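PhiAB6 tailspike (PDB 5JS4) fragments the exopolysaccharide of Acinetobacter baumannii, working as a trimeric, beta-helical tailspike of a bacteriophage. Local coordinates at residues I315-S320 with K350-I355; N339-C344 with T368-Y373. One frame throughout, in Å; residues are numbered along the deposited sequence.

Contacts 1 and 2 lie side by side in the parallel beta-helix, their centres about 9 Å apart, and their segments alternate along the chain. Contact 2 is strand pairing between successive coils; contact 1 spans the interior between two walls. They join through two probable hydrogen bonds, Val-317 N to Arg-343 O (2.8 Å) and Val-352 O to Tyr-373 N (2.7 Å), and through core packing of Phe-354 CD1 on Phe-372 CZ at 3.4 Å. The malonate, probably from the crystallisation liquor, belongs to contact 2, where Arg-343 and Asn-371 hydrogen-bond it and Ile-370, Tyr-310 and Tyr-394 help line the pocket. Contact 1 shares that wall through strand 313-318 and reaches across the interior to strand 353-358.

Contact 1. Residues I315-S320 with K350-I355; sequences IDVDGS and KQVSFI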
ATOM      1  N   ILE A 315      16.589  13.289 -27.876  1.00 12.89           N
ATOM      2  CA  ILE A 315      15.925  13.336 -29.169  1.00 13.82           C
ATOM      3  C   ILE A 315      15.132  14.639 -29.199  1.00 14.45           C
ATOM      4  O   ILE A 315      14.399  14.945 -28.263  1.00 14.58           O
ATOM      5  CB  ILE A 315      15.005  12.120 -29.374  1.00 14.33           C
ATOM      6  CG1 ILE A 315      15.856  10.854 -29.507  1.00 14.77           C
ATOM      7  CG2 ILE A 315      14.125  12.310 -30.605  1.00 15.23           C
ATOM      8  CD1 ILE A 315      15.071   9.561 -29.484  1.00 15.17           C
ATOM      9  N   ASP A 316      15.307  15.411 -30.269  1.00 14.89           N
ATOM     10  CA  ASP A 316      14.658  16.707 -30.414  1.00 15.37           C
ATOM     11  C   ASP A 316      13.838  16.677 -31.701  1.00 15.20           C
ATOM     12  O   ASP A 316      14.369  16.848 -32.802  1.00 16.21           O
ATOM     13  CB  ASP A 316      15.714  17.815 -30.432  1.00 16.35           C
ATOM     14  CG  ASP A 316      15.119  19.212 -30.347  1.00 17.51           C
ATOM     15  OD1 ASP A 316      13.916  19.388 -30.629  1.00 18.34           O
ATOM     16  OD2 ASP A 316      15.872  20.145 -29.992  1.00 18.75           O
ATOM     17  N   VAL A 317      12.543  16.425 -31.547  1.00 14.98           N
ATOM     18  CA  VAL A 317      11.626  16.324 -32.676  1.00 15.52           C
ATOM     19  C   VAL A 317      11.264  17.726 -33.155  1.00 16.49           C
ATOM     20  O   VAL A 317      10.874  18.578 -32.359  1.00 16.22           O
ATOM     21  CB  VAL A 317      10.351  15.550 -32.284  1.00 16.22           C
ATOM     22  CG1 VAL A 317       9.360  15.504 -33.440  1.00 16.68           C
ATOM     23  CG2 VAL A 317      10.707  14.137 -31.841  1.00 16.49           C
ATOM     24  N   ASP A 318      11.406  17.959 -34.457  1.00 17.15           N
ATOM     25  CA  ASP A 318      11.097  19.260 -35.046  1.00 17.97           C
ATOM     26  C   ASP A 318       9.595  19.375 -35.293  1.00 18.29           C
ATOM     27  O   ASP A 318       9.085  18.915 -36.317  1.00 19.40           O
ATOM     28  CB  ASP A 318      11.877  19.448 -36.348  1.00 18.69           C
ATOM     29  CG  ASP A 318      11.645  20.805 -36.988  1.00 20.93           C
ATOM     30  OD1 ASP A 318      10.937  21.650 -36.398  1.00 20.72           O
ATOM     31  OD2 ASP A 318      12.182  21.020 -38.092  1.00 24.09           O
ATOM     32  N   GLY A 319       8.898  19.996 -34.347  1.00 18.11           N
ATOM     33  CA  GLY A 319       7.453  20.165 -34.428  1.00 18.75           C
ATOM     34  C   GLY A 319       6.978  21.113 -35.517  1.00 20.44           C
ATOM     35  O   GLY A 319       5.786  21.151 -35.815  1.00 21.70           O
ATOM     36  N   SER A 320       7.900  21.876 -36.105  1.00 20.69           N
ATOM     37  CA  SER A 320       7.573  22.775 -37.217  1.00 22.45           C
ATOM     38  C   SER A 320       7.603  22.070 -38.577  1.00 22.89           C
ATOM     39  O   SER A 320       7.192  22.650 -39.581  1.00 26.27           O
ATOM     40  CB  SER A 320       8.522  23.977 -37.234  1.00 23.83           C
ATOM     41  OG  SER A 320       9.801  23.634 -37.743  1.00 24.42           O
ATOM     42  N   LYS A 350       0.644  22.189 -33.454  1.00 21.64           N
ATOM     43  CA  LYS A 350       0.855  21.289 -34.592  1.00 22.19           C
ATOM     44  C   LYS A 350       0.495  19.833 -34.288  1.00 20.50           C
ATOM     45  O   LYS A 350       0.598  18.974 -35.163  1.00 20.13           O
ATOM     46  CB  LYS A 350       2.309  21.377 -35.070  1.00 23.08           C
ATOM     47  CG  LYS A 350       2.744  22.770 -35.504  1.00 24.22           C
ATOM     48  CD  LYS A 350       1.930  23.269 -36.690  1.00 26.87           C
ATOM     49  CE  LYS A 350       2.455  24.594 -37.215  1.00 29.45           C
ATOM     50  NZ  LYS A 350       1.603  25.113 -38.321  1.00 32.17           N
ATOM     51  N   GLN A 351       0.068  19.568 -33.054  1.00 19.37           N
ATOM     52  CA  GLN A 351      -0.391  18.239 -32.646  1.00 19.99           C
ATOM     53  C   GLN A 351       0.606  17.139 -33.014  1.00 18.67           C
ATOM     54  O   GLN A 351       0.258  16.153 -33.669  1.00 18.08           O
ATOM     55  CB  GLN A 351      -1.773  17.941 -33.237  1.00 22.23           C
ATOM     56  CG  GLN A 351      -2.852  18.898 -32.752  1.00 24.68           C
ATOM     57  CD  GLN A 351      -4.265  18.396 -33.008  1.00 28.62           C
ATOM     58  OE1 GLN A 351      -4.485  17.210 -33.259  1.00 31.02           O
ATOM     59  NE2 GLN A 351      -5.232  19.303 -32.932  1.00 32.48           N
ATOM     60  N   VAL A 352       1.853  17.327 -32.596  1.00 17.49           N
ATOM     61  CA  VAL A 352       2.891  16.327 -32.794  1.00 16.62           C
ATOM     62  C   VAL A 352       3.009  15.519 -31.508  1.00 15.50           C
ATOM     63  O   VAL A 352       3.285  16.075 -30.450  1.00 15.46           O
ATOM     64  CB  VAL A 352       4.248  16.974 -33.140  1.00 17.24           C
ATOM     65  CG1 VAL A 352       5.304  15.905 -33.384  1.00 17.60           C
ATOM     66  CG2 VAL A 352       4.116  17.866 -34.368  1.00 17.30           C
ATOM     67  N   SER A 353       2.772  14.214 -31.601  1.00 14.84           N
ATOM     68  CA  SER A 353       2.895  13.317 -30.449  1.00 14.69           C
ATOM     69  C   SER A 353       4.237  12.593 -30.523  1.00 14.27           C
ATOM     70  O   SER A 353       4.860  12.558 -31.583  1.00 14.88           O
ATOM     71  CB  SER A 353       1.727  12.332 -30.423  1.00 15.54           C
ATOM     72  OG  SER A 353       0.512  13.015 -30.145  1.00 15.88           O
ATOM     73  N   PHE A 354       4.703  12.032 -29.405  1.00 13.25           N
ATOM     74  CA  PHE A 354       6.065  11.483 -29.379  1.00 13.42           C
ATOM     75  C   PHE A 354       6.180  10.039 -29.861  1.00 13.18           C
ATOM     76  O   PHE A 354       6.867   9.779 -30.846  1.00 13.49           O
ATOM     77  CB  PHE A 354       6.737  11.628 -28.006  1.00 13.62           C
ATOM     78  CG  PHE A 354       8.111  11.012 -27.947  1.00 13.41           C
ATOM     79  CD1 PHE A 354       9.072  11.341 -28.899  1.00 13.86           C
ATOM     80  CD2 PHE A 354       8.445  10.096 -26.957  1.00 13.49           C
ATOM     81  CE1 PHE A 354      10.332  10.773 -28.867  1.00 14.45           C
ATOM     82  CE2 PHE A 354       9.708   9.526 -26.919  1.00 13.87           C
ATOM     83  CZ  PHE A 354      10.652   9.864 -27.878  1.00 13.60           C
ATOM     84  N   ILE A 355       5.533   9.102 -29.173  1.00 13.40           N
ATOM     85  CA  ILE A 355       5.778   7.686 -29.444  1.00 13.11           C
ATOM     86  C   ILE A 355       4.539   6.802 -29.272  1.00 13.00           C
ATOM     87  O   ILE A 355       3.743   6.994 -28.351  1.00 13.57           O
ATOM     88  CB  ILE A 355       6.952   7.181 -28.569  1.00 12.84           C
ATOM     89  CG1 ILE A 355       7.463   5.822 -29.054  1.00 13.16           C
ATOM     90  CG2 ILE A 355       6.561   7.158 -27.095  1.00 13.00           C
ATOM     91  CD1 ILE A 355       8.910   5.568 -28.695  1.00 13.11           C
TER
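Val-317 meets Val-352 and Phe-354 across the interior of a parallel beta-helix, the fold of the pectate lyase-like family. Strand 313-318 belongs to one wall. Strand 353-358 belongs to another, one coil further on, following strand 340-345, the neighbour of 313-318. The two segments run 159° apart, and no hydrogen bond crosses between them; apolar side chains make the interior part, and the Gly-319 carbonyl most of the rest.

The inner part is buried and wholly apolar, its methyls and ring at van der Waals distance. Val-317 CG1 is anti to the backbone N (chi1 177°), which sets this methyl 4.1 Å from Val-352 CG1, while CG2 lies 4.4 Å from Phe-354 CD1. Ile-315 adds its CG2, 4.4 Å from Phe-354 CE1. Both CG2 methyls approach the phenylalanine at the ring edge, near its plane. Phe-330, Phe-372 and Leu-297 also pack around Phe-354. Asp-316, between the two inward-facing residues, turns to the other side of its wall, where Arg-283 makes a salt bridge to OD2 and Ser-345 a hydrogen bond to OD1.

Towards Lys-350 the margin is made of loops, with fewer partners and partly open to solvent, although one carbonyl contact there is short. Gly-319 is itself buried, and its carbonyl O rests 4.0 Å from Val-352 CG2 and 3.5 Å from Lys-350 CG. Lys-350 starts toward the other segment, but a bend at chi2 (-62°) carries its chain away, and it contributes CB and CG rather than its ammonium group. After Gly-319, Ser-320 is exposed. Asp-318 OD1 accepts Ser-320 N at 3.1 Å, an Asx turn, from above the carboxylate plane; the same oxygen also accepts Ser-320 OG at 2.7 Å, on its syn side.

Contact 2. Residues N339-C344 with T368-Y373; sequences NLTARC and TLINFY. With MLA (malonic acid), chain D.
Arg-343 and Asn-371 stand side by side at the end of a parallel strand pair, their guanidinium and amide planes 83° apart, and bind one carboxylate of a malonate. Arg-343 CG sits between the backbone N and the carbonyl carbon (chi1 65°), and a bend at chi3 brings the guanidinium edge to the ligand. NH1 then donates to O3A at 2.8 Å and NH2 to O3B at 3.0 Å, a bidentate pair of bonds. Asn-371 ND2 adds a second bond to O3B at 3.0 Å and also donates to Cys-344 O at 2.9 Å, which fixes the amide's rotation. Ile-370 CG2 lies beside the guanidinium, 3.6 Å from Arg-343 NH1.

On the face of Ala-342 and Leu-369, Ala-342 CB touches Leu-369 CD2 at 3.7 Å. Past the end of strand 368-370, Cys-344 CB sits over the centre of the Phe-372 ring, 3.5 Å from its centroid, a CH-pi contact; SG, turned anti to the backbone N (chi1 -174°), lies obliquely farther out. Four backbone hydrogen bonds join the strands from Leu-340 to Cys-344.

Thr-341 OG1 bonds to Gly-301 O and also to Gln-274 of a second subunit. Tyr-310 of helix 307-312 packs against Thr-341, Arg-343 and Ile-370. Inside the coil Leu-340 and Ala-342 rest on Ile-315 of strand 313-318 and, with Leu-369, on Phe-354 of strand 353-358.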
ATOM      1  N   ASN A 339      15.823   5.414 -20.266  1.00 11.64           N
ATOM      2  CA  ASN A 339      17.061   6.176 -20.193  1.00 12.01           C
ATOM      3  C   ASN A 339      17.082   7.267 -21.256  1.00 11.19           C
ATOM      4  O   ASN A 339      18.068   7.428 -21.970  1.00 10.87           O
ATOM      5  CB  ASN A 339      18.249   5.221 -20.368  1.00 13.18           C
ATOM      6  CG  ASN A 339      19.583   5.881 -20.096  1.00 15.02           C
ATOM      7  OD1 ASN A 339      19.727   6.626 -19.134  1.00 18.07           O
ATOM      8  ND2 ASN A 339      20.569   5.607 -20.946  1.00 16.54           N
ATOM      9  N   LEU A 340      15.981   8.009 -21.353  1.00 11.55           N
ATOM     10  CA  LEU A 340      15.724   8.852 -22.515  1.00 11.76           C
ATOM     11  C   LEU A 340      15.241  10.245 -22.143  1.00 11.64           C
ATOM     12  O   LEU A 340      14.420  10.410 -21.248  1.00 11.78           O
ATOM     13  CB  LEU A 340      14.675   8.186 -23.409  1.00 12.83           C
ATOM     14  CG  LEU A 340      14.199   8.967 -24.637  1.00 13.63           C
ATOM     15  CD1 LEU A 340      15.328   9.155 -25.637  1.00 13.75           C
ATOM     16  CD2 LEU A 340      13.020   8.249 -25.275  1.00 14.66           C
ATOM     17  N   THR A 341      15.764  11.234 -22.858  1.00 11.70           N
ATOM     18  CA  THR A 341      15.261  12.596 -22.828  1.00 11.74           C
ATOM     19  C   THR A 341      14.792  12.911 -24.241  1.00 12.03           C
ATOM     20  O   THR A 341      15.542  12.726 -25.196  1.00 12.00           O
ATOM     21  CB  THR A 341      16.367  13.576 -22.403  1.00 12.06           C
ATOM     22  OG1 THR A 341      16.945  13.127 -21.171  1.00 12.26           O
ATOM     23  CG2 THR A 341      15.822  14.990 -22.220  1.00 12.82           C
ATOM     24  N   ALA A 342      13.548  13.360 -24.382  1.00 12.20           N
ATOM     25  CA  ALA A 342      13.014  13.685 -25.700  1.00 12.49           C
ATOM     26  C   ALA A 342      12.090  14.886 -25.628  1.00 13.25           C
ATOM     27  O   ALA A 342      11.195  14.938 -24.784  1.00 13.21           O
ATOM     28  CB  ALA A 342      12.287  12.488 -26.288  1.00 13.43           C
ATOM     29  N   ARG A 343      12.318  15.849 -26.520  1.00 13.64           N
ATOM     30  CA  ARG A 343      11.509  17.054 -26.590  1.00 13.96           C
ATOM     31  C   ARG A 343      10.972  17.274 -27.995  1.00 14.22           C
ATOM     32  O   ARG A 343      11.481  16.708 -28.969  1.00 13.86           O
ATOM     33  CB  ARG A 343      12.327  18.279 -26.156  1.00 14.56           C
ATOM     34  CG  ARG A 343      13.503  18.616 -27.066  1.00 15.66           C
ATOM     35  CD  ARG A 343      14.149  19.947 -26.710  1.00 16.77           C
ATOM     36  NE  ARG A 343      13.317  21.090 -27.093  1.00 17.55           N
ATOM     37  CZ  ARG A 343      12.518  21.782 -26.277  1.00 18.53           C
ATOM     38  NH1 ARG A 343      12.409  21.474 -24.986  1.00 18.98           N
ATOM     39  NH2 ARG A 343      11.816  22.801 -26.763  1.00 19.89           N
ATOM     40  N   CYS A 344       9.937  18.103 -28.083  1.00 15.20           N
ATOM     41  CA  CYS A 344       9.455  18.618 -29.352  1.00 15.84           C
ATOM     42  C   CYS A 344       9.687  20.121 -29.362  1.00 16.38           C
ATOM     43  O   CYS A 344       9.222  20.831 -28.465  1.00 16.05           O
ATOM     44  CB  CYS A 344       7.971  18.320 -29.529  1.00 16.08           C
ATOM     45  SG  CYS A 344       7.337  18.783 -31.152  1.00 18.82           S
ATOM     46  N   THR A 368      12.335  11.386 -19.637  1.00 11.28           N
ATOM     47  CA  THR A 368      11.950  12.780 -19.513  1.00 11.14           C
ATOM     48  C   THR A 368      11.422  13.216 -20.870  1.00 11.38           C
ATOM     49  O   THR A 368      12.153  13.169 -21.859  1.00 11.26           O
ATOM     50  CB  THR A 368      13.149  13.649 -19.108  1.00 11.72           C
ATOM     51  OG1 THR A 368      13.688  13.156 -17.879  1.00 12.66           O
ATOM     52  CG2 THR A 368      12.739  15.104 -18.925  1.00 12.19           C
ATOM     53  N   LEU A 369      10.155  13.622 -20.912  1.00 11.56           N
ATOM     54  CA  LEU A 369       9.513  14.047 -22.156  1.00 12.03           C
ATOM     55  C   LEU A 369       9.012  15.471 -22.013  1.00 12.79           C
ATOM     56  O   LEU A 369       8.403  15.820 -21.000  1.00 12.63           O
ATOM     57  CB  LEU A 369       8.359  13.118 -22.526  1.00 12.43           C
ATOM     58  CG  LEU A 369       8.721  11.637 -22.681  1.00 12.69           C
ATOM     59  CD1 LEU A 369       7.488  10.829 -23.049  1.00 13.05           C
ATOM     60  CD2 LEU A 369       9.809  11.422 -23.720  1.00 12.80           C
ATOM     61  N   ILE A 370       9.278  16.280 -23.036  1.00 13.23           N
ATOM     62  CA  ILE A 370       9.044  17.723 -22.983  1.00 13.45           C
ATOM     63  C   ILE A 370       8.244  18.175 -24.206  1.00 13.82           C
ATOM     64  O   ILE A 370       8.653  17.942 -25.344  1.00 14.15           O
ATOM     65  CB  ILE A 370      10.375  18.502 -22.910  1.00 14.50           C
ATOM     66  CG1 ILE A 370      11.297  17.929 -21.822  1.00 14.82           C
ATOM     67  CG2 ILE A 370      10.122  19.978 -22.634  1.00 14.84           C
ATOM     68  CD1 ILE A 370      12.272  16.879 -22.310  1.00 16.08           C
ATOM     69  N   ASN A 371       7.121  18.845 -23.951  1.00 13.76           N
ATOM     70  CA  ASN A 371       6.168  19.262 -24.988  1.00 13.65           C
ATOM     71  C   ASN A 371       5.489  18.041 -25.621  1.00 14.10           C
ATOM     72  O   ASN A 371       5.260  17.050 -24.928  1.00 14.35           O
ATOM     73  CB  ASN A 371       6.822  20.200 -26.023  1.00 14.47           C
ATOM     74  CG  ASN A 371       7.438  21.431 -25.385  1.00 15.47           C
ATOM     75  OD1 ASN A 371       6.858  22.029 -24.478  1.00 17.00           O
ATOM     76  ND2 ASN A 371       8.617  21.816 -25.855  1.00 16.36           N
ATOM     77  N   PHE A 372       5.176  18.111 -26.916  1.00 13.99           N
ATOM     78  CA  PHE A 372       4.339  17.127 -27.619  1.00 13.65           C
ATOM     79  C   PHE A 372       2.859  17.281 -27.266  1.00 14.12           C
ATOM     80  O   PHE A 372       2.499  17.899 -26.262  1.00 14.39           O
ATOM     81  CB  PHE A 372       4.773  15.672 -27.370  1.00 13.86           C
ATOM     82  CG  PHE A 372       6.149  15.344 -27.871  1.00 13.40           C
ATOM     83  CD1 PHE A 372       6.367  15.053 -29.212  1.00 13.77           C
ATOM     84  CD2 PHE A 372       7.226  15.294 -26.995  1.00 13.01           C
ATOM     85  CE1 PHE A 372       7.635  14.736 -29.672  1.00 13.45           C
ATOM     86  CE2 PHE A 372       8.494  14.978 -27.449  1.00 12.85           C
ATOM     87  CZ  PHE A 372       8.701  14.701 -28.788  1.00 13.31           C
ATOM     88  N   TYR A 373       2.012  16.708 -28.113  1.00 14.19           N
ATOM     89  CA  TYR A 373       0.566  16.739 -27.932  1.00 15.16           C
ATOM     90  C   TYR A 373       0.181  15.628 -26.955  1.00 14.86           C
ATOM     91  O   TYR A 373      -0.199  15.903 -25.815  1.00 14.96           O
ATOM     92  CB  TYR A 373      -0.119  16.582 -29.295  1.00 16.03           C
ATOM     93  CG  TYR A 373      -1.618  16.741 -29.288  1.00 16.92           C
ATOM     94  CD1 TYR A 373      -2.200  17.996 -29.146  1.00 17.20           C
ATOM     95  CD2 TYR A 373      -2.456  15.642 -29.460  1.00 17.19           C
ATOM     96  CE1 TYR A 373      -3.576  18.151 -29.155  1.00 18.51           C
ATOM     97  CE2 TYR A 373      -3.835  15.787 -29.468  1.00 18.27           C
ATOM     98  CZ  TYR A 373      -4.388  17.045 -29.319  1.00 18.33           C
ATOM     99  OH  TYR A 373      -5.757  17.197 -29.328  1.00 22.18           O
TER
HETATM  100  C1  MLA D 601       9.491  26.566 -23.429  1.00 28.86           C
HETATM  101  O1A MLA D 601      10.333  27.453 -23.690  1.00 33.83           O
HETATM  102  O1B MLA D 601       8.268  26.625 -23.674  1.00 32.33           O
HETATM  103  C2  MLA D 601      10.002  25.300 -22.732  1.00 25.66           C
HETATM  104  C3  MLA D 601      10.384  24.215 -23.751  1.00 24.83           C
HETATM  105  O3A MLA D 601      11.117  23.291 -23.344  1.00 24.87           O
HETATM  106  O3B MLA D 601       9.929  24.309 -24.911  1.00 24.98           O